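Local coordinates for probable thioesterase (PDB 1Z54), which probably hydrolyses fatty acyl-CoA thioesters, as a hotdog-fold member of the 4-hydroxybenzoyl-CoA thioesterase family, at residues A[24-29]-A[57-62]; A[89-94]-A[105-110]. One frame throughout, in Å; residues are numbered along the deposited sequence.

In the fold
Contacts 1 and 2 share one antiparallel sheet, on neighbouring strands 52-63 and 98-111, and their centres lie about 8 Å apart. Contact 1 lays helix 24-39 against the strand at the sheet's edge within this chain; contact 2 joins the two strands of the hairpin 86-95 and 98-111 farther in. Arg106 ties them together: its O takes a probable hydrogen bond from Val57 N at 2.8 Å, and its NH1 forms a salt bridge with Glu58 OE2 at 2.9 Å. On the helix side, Leu29 O packs 3.3 Å from Tyr91 CE2. A glycerol, probably from crystallisation, lies about 4 Å from the His107 side chain in contact 2 and may mark a pocket.

Contact 1. Residues A[24-29]-A[57-62]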
ATOM      1  N   VAL A  24      -0.465  -0.167   8.106  1.00 13.78           N
ATOM      2  CA  VAL A  24      -1.248   0.988   7.688  1.00 13.93           C
ATOM      3  C   VAL A  24      -1.182   2.143   8.689  1.00 13.88           C
ATOM      4  O   VAL A  24      -1.212   3.311   8.306  1.00 12.22           O
ATOM      5  CB  VAL A  24      -2.717   0.570   7.447  1.00 12.41           C
ATOM      6  CG1 VAL A  24      -3.594   1.787   7.194  1.00 14.61           C
ATOM      7  CG2 VAL A  24      -2.779  -0.359   6.248  1.00 15.18           C
ATOM      8  N   TYR A  25      -1.059   1.820   9.972  1.00 15.95           N
ATOM      9  CA  TYR A  25      -1.019   2.860  10.995  1.00 15.75           C
ATOM     10  C   TYR A  25       0.048   3.937  10.791  1.00 15.09           C
ATOM     11  O   TYR A  25      -0.197   5.115  11.059  1.00 14.80           O
ATOM     12  CB  TYR A  25      -0.892   2.213  12.372  1.00 18.30           C
ATOM     13  CG  TYR A  25      -2.179   1.539  12.822  1.00 19.41           C
ATOM     14  CD1 TYR A  25      -3.048   2.173  13.714  1.00 19.90           C
ATOM     15  CD2 TYR A  25      -2.529   0.269  12.351  1.00 18.67           C
ATOM     16  CE1 TYR A  25      -4.236   1.558  14.131  1.00 19.39           C
ATOM     17  CE2 TYR A  25      -3.712  -0.355  12.760  1.00 19.18           C
ATOM     18  CZ  TYR A  25      -4.558   0.293  13.652  1.00 21.47           C
ATOM     19  OH  TYR A  25      -5.713  -0.336  14.076  1.00 18.80           O
ATOM     20  N   ALA A  26       1.220   3.557  10.296  1.00 14.28           N
ATOM     21  CA  ALA A  26       2.265   4.548  10.062  1.00 13.78           C
ATOM     22  C   ALA A  26       1.777   5.561   9.022  1.00 11.45           C
ATOM     23  O   ALA A  26       2.150   6.726   9.067  1.00 12.37           O
ATOM     24  CB  ALA A  26       3.549   3.873   9.579  1.00 12.02           C
ATOM     25  N   VAL A  27       0.953   5.107   8.081  1.00 11.22           N
ATOM     26  CA  VAL A  27       0.421   5.995   7.057  1.00 11.09           C
ATOM     27  C   VAL A  27      -0.575   6.963   7.711  1.00 11.73           C
ATOM     28  O   VAL A  27      -0.599   8.154   7.386  1.00 12.73           O
ATOM     29  CB  VAL A  27      -0.263   5.194   5.922  1.00 12.93           C
ATOM     30  CG1 VAL A  27      -1.003   6.129   4.984  1.00 10.18           C
ATOM     31  CG2 VAL A  27       0.799   4.415   5.132  1.00 12.27           C
ATOM     32  N   TYR A  28      -1.387   6.448   8.632  1.00 10.70           N
ATOM     33  CA  TYR A  28      -2.352   7.278   9.355  1.00 12.38           C
ATOM     34  C   TYR A  28      -1.578   8.319  10.162  1.00 11.82           C
ATOM     35  O   TYR A  28      -1.977   9.479  10.232  1.00 14.59           O
ATOM     36  CB  TYR A  28      -3.184   6.433  10.319  1.00 11.41           C
ATOM     37  CG  TYR A  28      -4.200   5.509   9.688  1.00  9.62           C
ATOM     38  CD1 TYR A  28      -4.938   4.629  10.486  1.00 11.23           C
ATOM     39  CD2 TYR A  28      -4.450   5.515   8.315  1.00  9.16           C
ATOM     40  CE1 TYR A  28      -5.891   3.784   9.942  1.00 10.43           C
ATOM     41  CE2 TYR A  28      -5.413   4.666   7.758  1.00  9.19           C
ATOM     42  CZ  TYR A  28      -6.132   3.803   8.585  1.00 10.05           C
ATOM     43  OH  TYR A  28      -7.125   2.973   8.087  1.00  7.23           O
ATOM     44  N   LEU A  29      -0.468   7.905  10.771  1.00 12.63           N
ATOM     45  CA  LEU A  29       0.360   8.832  11.543  1.00 12.14           C
ATOM     46  C   LEU A  29       0.917   9.928  10.634  1.00 14.09           C
ATOM     47  O   LEU A  29       0.984  11.095  11.019  1.00 11.87           O
ATOM     48  CB  LEU A  29       1.532   8.098  12.216  1.00 12.17           C
ATOM     49  CG  LEU A  29       1.185   7.036  13.272  1.00 14.62           C
ATOM     50  CD1 LEU A  29       2.429   6.664  14.060  1.00 12.15           C
ATOM     51  CD2 LEU A  29       0.119   7.577  14.221  1.00 13.01           C
ATOM     52  N   VAL A  57      13.335   8.789  11.244  1.00 16.82           N
ATOM     53  CA  VAL A  57      14.514   8.029  11.650  1.00 17.19           C
ATOM     54  C   VAL A  57      14.110   6.932  12.620  1.00 14.57           C
ATOM     55  O   VAL A  57      14.843   5.973  12.823  1.00 10.54           O
ATOM     56  CB  VAL A  57      15.594   8.924  12.286  1.00 17.78           C
ATOM     57  CG1 VAL A  57      16.164   9.849  11.233  1.00 19.31           C
ATOM     58  CG2 VAL A  57      15.013   9.713  13.441  1.00 16.81           C
ATOM     59  N   GLU A  58      12.937   7.079  13.227  1.00 15.60           N
ATOM     60  CA  GLU A  58      12.442   6.044  14.131  1.00 17.28           C
ATOM     61  C   GLU A  58      10.928   6.068  14.258  1.00 16.93           C
ATOM     62  O   GLU A  58      10.313   7.130  14.323  1.00 14.37           O
ATOM     63  CB  GLU A  58      13.058   6.156  15.528  1.00 16.58           C
ATOM     64  CG  GLU A  58      12.665   4.976  16.412  1.00 18.34           C
ATOM     65  CD  GLU A  58      13.130   5.121  17.842  1.00 22.65           C
ATOM     66  OE1 GLU A  58      12.878   4.190  18.639  1.00 20.64           O
ATOM     67  OE2 GLU A  58      13.743   6.164  18.167  1.00 21.89           O
ATOM     68  N   LEU A  59      10.340   4.881  14.295  1.00 17.41           N
ATOM     69  CA  LEU A  59       8.895   4.739  14.415  1.00 19.21           C
ATOM     70  C   LEU A  59       8.595   3.789  15.566  1.00 19.15           C
ATOM     71  O   LEU A  59       9.355   2.854  15.831  1.00 19.66           O
ATOM     72  CB  LEU A  59       8.308   4.175  13.114  1.00 19.85           C
ATOM     73  CG  LEU A  59       6.863   3.661  13.145  1.00 24.16           C
ATOM     74  CD1 LEU A  59       5.897   4.827  13.330  1.00 23.14           C
ATOM     75  CD2 LEU A  59       6.555   2.923  11.841  1.00 23.69           C
ATOM     76  N   GLY A  60       7.488   4.038  16.250  1.00 17.01           N
ATOM     77  CA  GLY A  60       7.094   3.187  17.352  1.00 18.27           C
ATOM     78  C   GLY A  60       5.586   3.174  17.448  1.00 19.07           C
ATOM     79  O   GLY A  60       4.956   4.229  17.458  1.00 18.66           O
ATOM     80  N   LEU A  61       5.003   1.983  17.510  1.00 18.20           N
ATOM     81  CA  LEU A  61       3.560   1.862  17.602  1.00 18.92           C
ATOM     82  C   LEU A  61       3.123   0.751  18.533  1.00 18.92           C
ATOM     83  O   LEU A  61       3.663  -0.356  18.498  1.00 17.18           O
ATOM     84  CB  LEU A  61       2.949   1.623  16.215  1.00 16.61           C
ATOM     85  CG  LEU A  61       2.518   2.858  15.418  1.00 17.64           C
ATOM     86  CD1 LEU A  61       2.504   2.534  13.938  1.00 16.89           C
ATOM     87  CD2 LEU A  61       1.137   3.326  15.887  1.00 17.02           C
ATOM     88  N   THR A  62       2.138   1.063  19.368  1.00 19.21           N
ATOM     89  CA  THR A  62       1.581   0.085  20.291  1.00 19.53           C
ATOM     90  C   THR A  62       0.107  -0.012  19.945  1.00 19.48           C
ATOM     91  O   THR A  62      -0.628   0.973  20.017  1.00 20.23           O
ATOM     92  CB  THR A  62       1.759   0.516  21.760  1.00 19.65           C
ATOM     93  OG1 THR A  62       3.158   0.605  22.053  1.00 19.38           O
ATOM     94  CG2 THR A  62       1.103  -0.492  22.707  1.00 19.53           C
TER
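Leu29 and Leu61 reach toward each other tip to tip where helix 24-39 packs on strand 52-63, the helix-on-sheet core of the hotdog fold. Over these short segments the axes come within 9.8 Å at an angle of 111°, so the helix runs steeply across the strand, and no hydrogen bond joins the two. The tight part is entirely apolar. Leu61 carries the biggest share of the buried surface and spreads its branches over the helix at Tyr25, Ala26 and Leu29: CD1 comes 3.8 Å from Tyr25 CB, beside the backbone of Ala26, while CD2 lies 4.0 Å from Leu29 CD1. Two residues back, Leu59 also faces the helix. Its CG is anti to the backbone N (chi1 167°), and the isobutyl group ends with CD2 3.9 Å from Ala26 CB and CD1 4.0 Å from Leu29 CD1. A single methyl of Leu29 thus touches both strand leucines. Tyr25 offers only its CB here; its ring turns away to meet Phe63 edge-to-face.

The other sides are looser. Val24 and Val27, partly exposed, take no part in the grip on the strand, although Val27 packs on Ser23 of the second subunit and Arg10 of the third. Glu58 and Thr62 point from the face of the strand opposite Leu59 and Leu61, and Val57 with Glu58 makes a classic beta bulge against Arg106. Glu58, Leu59, Leu61 and Thr62 pair in an antiparallel ladder with a strand of the second subunit, so the sheet continues across the interface. On the side of the helix away from the strand leucines, Tyr28 is buried: its OH is hydrogen-bonded to Glu13 OE1, and Val24 CG1 sits 3.4 Å above one face of its ring, toward the rim.

Contact 2. Residues A[89-94]-A[105-110]; sequences FRYRVE and TRHLCQ
Phe89 and Thr105 form an antiparallel hydrogen-bonded pair in the hairpin of strands 86-95 and 98-111. Phe89 N donates to Thr105 O at 3.0 Å (N-H...O 161°), and Thr105 N returns a bond to Phe89 O of the same length. On the face that these two side chains share, Phe89 turns the edge of its ring toward the face of His107 in an offset T-shaped pair, the planes at 82° and the centroids 5.5 Å apart. The nearest atoms are Phe89 CD1 and His107 CE1, at 3.7 Å. With CG anti to its carbonyl carbon (chi1 -60°), the imidazole leans back along its own strand, and ND1 makes a weak hydrogen bond to Thr105 O. The hydroxyls of Tyr91 and Thr105 also meet: OH and OG1 are 2.7 Å apart, with either able to donate, although the modelled place of OG1 is less sure. As modelled, that oxygen lies at the edge of the tyrosine ring, near its plane.

In the second shell, Arg33 NH1 is hydrogen-bonded to Tyr91 OH, and the same arginine packs on Phe89, Thr105 and His107. Helix 24-39 therefore covers this face of the hairpin, while Thr77 of strand 72-82 flanks Phe89 and Tyr91 on one side and Leu59 and Val56 of strand 52-63 flank Thr105 and His107 on the other.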
ATOM      1  N   PHE A  89       7.244  13.558  17.132  1.00 15.12           N
ATOM      2  CA  PHE A  89       5.798  13.661  17.230  1.00 14.99           C
ATOM      3  C   PHE A  89       5.270  12.469  18.001  1.00 17.29           C
ATOM      4  O   PHE A  89       5.807  11.363  17.909  1.00 18.37           O
ATOM      5  CB  PHE A  89       5.131  13.669  15.845  1.00 17.11           C
ATOM      6  CG  PHE A  89       5.447  14.877  15.023  1.00 17.73           C
ATOM      7  CD1 PHE A  89       6.644  14.968  14.332  1.00 17.26           C
ATOM      8  CD2 PHE A  89       4.550  15.944  14.962  1.00 19.11           C
ATOM      9  CE1 PHE A  89       6.950  16.104  13.590  1.00 20.25           C
ATOM     10  CE2 PHE A  89       4.842  17.083  14.225  1.00 17.83           C
ATOM     11  CZ  PHE A  89       6.045  17.166  13.536  1.00 20.39           C
ATOM     12  N   ARG A  90       4.214  12.701  18.767  1.00 17.91           N
ATOM     13  CA  ARG A  90       3.580  11.642  19.525  1.00 19.31           C
ATOM     14  C   ARG A  90       2.126  11.616  19.100  1.00 18.35           C
ATOM     15  O   ARG A  90       1.520  12.663  18.885  1.00 17.44           O
ATOM     16  CB  ARG A  90       3.715  11.891  21.026  1.00 20.93           C
ATOM     17  CG  ARG A  90       5.066  11.485  21.569  1.00 21.80           C
ATOM     18  CD  ARG A  90       5.001  11.281  23.065  1.00 27.79           C
ATOM     19  NE  ARG A  90       6.060  10.393  23.533  1.00 35.18           N
ATOM     20  CZ  ARG A  90       6.189   9.119  23.168  1.00 37.03           C
ATOM     21  NH1 ARG A  90       7.187   8.391  23.650  1.00 37.60           N
ATOM     22  NH2 ARG A  90       5.323   8.571  22.325  1.00 40.05           N
ATOM     23  N   TYR A  91       1.565  10.420  18.965  1.00 18.00           N
ATOM     24  CA  TYR A  91       0.190  10.310  18.509  1.00 17.23           C
ATOM     25  C   TYR A  91      -0.681   9.355  19.295  1.00 16.71           C
ATOM     26  O   TYR A  91      -0.199   8.401  19.902  1.00 14.54           O
ATOM     27  CB  TYR A  91       0.143   9.838  17.053  1.00 16.88           C
ATOM     28  CG  TYR A  91       1.187  10.410  16.132  1.00 17.76           C
ATOM     29  CD1 TYR A  91       2.528  10.020  16.224  1.00 18.26           C
ATOM     30  CD2 TYR A  91       0.822  11.279  15.107  1.00 16.32           C
ATOM     31  CE1 TYR A  91       3.479  10.480  15.302  1.00 17.85           C
ATOM     32  CE2 TYR A  91       1.757  11.739  14.186  1.00 17.20           C
ATOM     33  CZ  TYR A  91       3.081  11.336  14.285  1.00 16.47           C
ATOM     34  OH  TYR A  91       3.991  11.783  13.354  1.00 13.95           O
ATOM     35  N   ARG A  92      -1.983   9.616  19.236  1.00 16.87           N
ATOM     36  CA  ARG A  92      -2.981   8.765  19.863  1.00 17.79           C
ATOM     37  C   ARG A  92      -4.041   8.534  18.801  1.00 18.51           C
ATOM     38  O   ARG A  92      -4.597   9.488  18.246  1.00 17.78           O
ATOM     39  CB  ARG A  92      -3.604   9.433  21.092  1.00 19.19           C
ATOM     40  CG  ARG A  92      -2.690   9.436  22.309  1.00 20.64           C
ATOM     41  CD  ARG A  92      -3.314  10.107  23.530  1.00 22.84           C
ATOM     42  NE  ARG A  92      -4.210   9.225  24.273  1.00 24.07           N
ATOM     43  CZ  ARG A  92      -5.488   9.028  23.977  1.00 26.18           C
ATOM     44  NH1 ARG A  92      -6.037   9.660  22.949  1.00 26.06           N
ATOM     45  NH2 ARG A  92      -6.218   8.193  24.709  1.00 26.34           N
ATOM     46  N   VAL A  93      -4.293   7.267  18.491  1.00 16.91           N
ATOM     47  CA  VAL A  93      -5.292   6.926  17.501  1.00 18.76           C
ATOM     48  C   VAL A  93      -6.478   6.358  18.248  1.00 20.98           C
ATOM     49  O   VAL A  93      -6.376   5.307  18.878  1.00 20.76           O
ATOM     50  CB  VAL A  93      -4.798   5.852  16.513  1.00 17.87           C
ATOM     51  CG1 VAL A  93      -5.873   5.602  15.466  1.00 17.53           C
ATOM     52  CG2 VAL A  93      -3.491   6.286  15.856  1.00 17.18           C
ATOM     53  N   GLU A  94      -7.606   7.048  18.184  1.00 21.48           N
ATOM     54  CA  GLU A  94      -8.773   6.556  18.879  1.00 25.83           C
ATOM     55  C   GLU A  94     -10.049   6.630  18.064  1.00 27.08           C
ATOM     56  O   GLU A  94     -10.069   7.147  16.945  1.00 26.91           O
ATOM     57  CB  GLU A  94      -8.934   7.293  20.217  1.00 30.17           C
ATOM     58  CG  GLU A  94      -8.870   8.798  20.140  1.00 34.32           C
ATOM     59  CD  GLU A  94      -8.975   9.443  21.507  1.00 37.27           C
ATOM     60  OE1 GLU A  94      -9.990   9.228  22.193  1.00 40.46           O
ATOM     61  OE2 GLU A  94      -8.040  10.162  21.906  1.00 40.25           O
ATOM     62  N   THR A 105       6.987   9.283  16.088  1.00 18.29           N
ATOM     63  CA  THR A 105       7.888   9.274  14.958  1.00 20.57           C
ATOM     64  C   THR A 105       8.961  10.298  15.253  1.00 21.54           C
ATOM     65  O   THR A 105       8.673  11.461  15.566  1.00 20.75           O
ATOM     66  CB  THR A 105       7.192   9.646  13.629  1.00 20.43           C
ATOM     67  OG1 THR A 105       6.477  10.873  13.789  1.00 18.52           O
ATOM     68  CG2 THR A 105       6.242   8.540  13.186  1.00 17.61           C
ATOM     69  N   ARG A 106      10.202   9.843  15.187  1.00 21.52           N
ATOM     70  CA  ARG A 106      11.352  10.693  15.422  1.00 24.01           C
ATOM     71  C   ARG A 106      11.837  11.113  14.042  1.00 23.58           C
ATOM     72  O   ARG A 106      11.935  10.285  13.136  1.00 23.43           O
ATOM     73  CB  ARG A 106      12.439   9.896  16.144  1.00 26.41           C
ATOM     74  CG  ARG A 106      13.642  10.698  16.571  1.00 29.61           C
ATOM     75  CD  ARG A 106      13.700  10.767  18.085  1.00 35.87           C
ATOM     76  NE  ARG A 106      13.654   9.435  18.688  1.00 37.78           N
ATOM     77  CZ  ARG A 106      13.449   9.213  19.983  1.00 41.26           C
ATOM     78  NH1 ARG A 106      13.421   7.970  20.452  1.00 40.24           N
ATOM     79  NH2 ARG A 106      13.270  10.235  20.813  1.00 41.10           N
ATOM     80  N   HIS A 107      12.131  12.396  13.873  1.00 22.69           N
ATOM     81  CA  HIS A 107      12.602  12.886  12.586  1.00 20.02           C
ATOM     82  C   HIS A 107      13.888  13.688  12.693  1.00 21.44           C
ATOM     83  O   HIS A 107      14.205  14.259  13.734  1.00 20.93           O
ATOM     84  CB  HIS A 107      11.568  13.810  11.936  1.00 16.43           C
ATOM     85  CG  HIS A 107      10.241  13.175  11.673  1.00 15.93           C
ATOM     86  ND1 HIS A 107       9.337  12.892  12.675  1.00 17.95           N
ATOM     87  CD2 HIS A 107       9.642  12.818  10.512  1.00 13.28           C
ATOM     88  CE1 HIS A 107       8.236  12.394  12.143  1.00 16.19           C
ATOM     89  NE2 HIS A 107       8.394  12.338  10.831  1.00 16.43           N
ATOM     90  N   LEU A 108      14.627  13.722  11.594  1.00 22.20           N
ATOM     91  CA  LEU A 108      15.826  14.532  11.502  1.00 23.37           C
ATOM     92  C   LEU A 108      15.396  15.512  10.421  1.00 23.13           C
ATOM     93  O   LEU A 108      14.341  15.327   9.803  1.00 19.83           O
ATOM     94  CB  LEU A 108      17.031  13.718  11.018  1.00 23.43           C
ATOM     95  CG  LEU A 108      17.782  12.885  12.060  1.00 25.46           C
ATOM     96  CD1 LEU A 108      18.976  12.225  11.379  1.00 25.57           C
ATOM     97  CD2 LEU A 108      18.254  13.764  13.222  1.00 26.43           C
ATOM     98  N   CYS A 109      16.180  16.557  10.196  1.00 23.48           N
ATOM     99  CA  CYS A 109      15.825  17.515   9.163  1.00 25.24           C
ATOM    100  C   CYS A 109      16.863  17.445   8.064  1.00 26.57           C
ATOM    101  O   CYS A 109      18.063  17.521   8.325  1.00 25.25           O
ATOM    102  CB  CYS A 109      15.751  18.939   9.722  1.00 25.78           C
ATOM    103  SG  CYS A 109      15.313  20.195   8.473  1.00 25.70           S
ATOM    104  N   GLN A 110      16.396  17.279   6.834  1.00 28.36           N
ATOM    105  CA  GLN A 110      17.297  17.193   5.698  1.00 31.93           C
ATOM    106  C   GLN A 110      17.085  18.376   4.764  1.00 32.43           C
ATOM    107  O   GLN A 110      15.961  18.676   4.366  1.00 32.76           O
ATOM    108  CB  GLN A 110      17.061  15.886   4.944  1.00 33.10           C
ATOM    109  CG  GLN A 110      18.052  15.606   3.825  1.00 35.36           C
ATOM    110  CD  GLN A 110      17.798  14.264   3.161  1.00 35.53           C
ATOM    111  OE1 GLN A 110      17.759  13.227   3.826  1.00 36.03           O
ATOM    112  NE2 GLN A 110      17.629  14.277   1.845  1.00 36.30           N
TER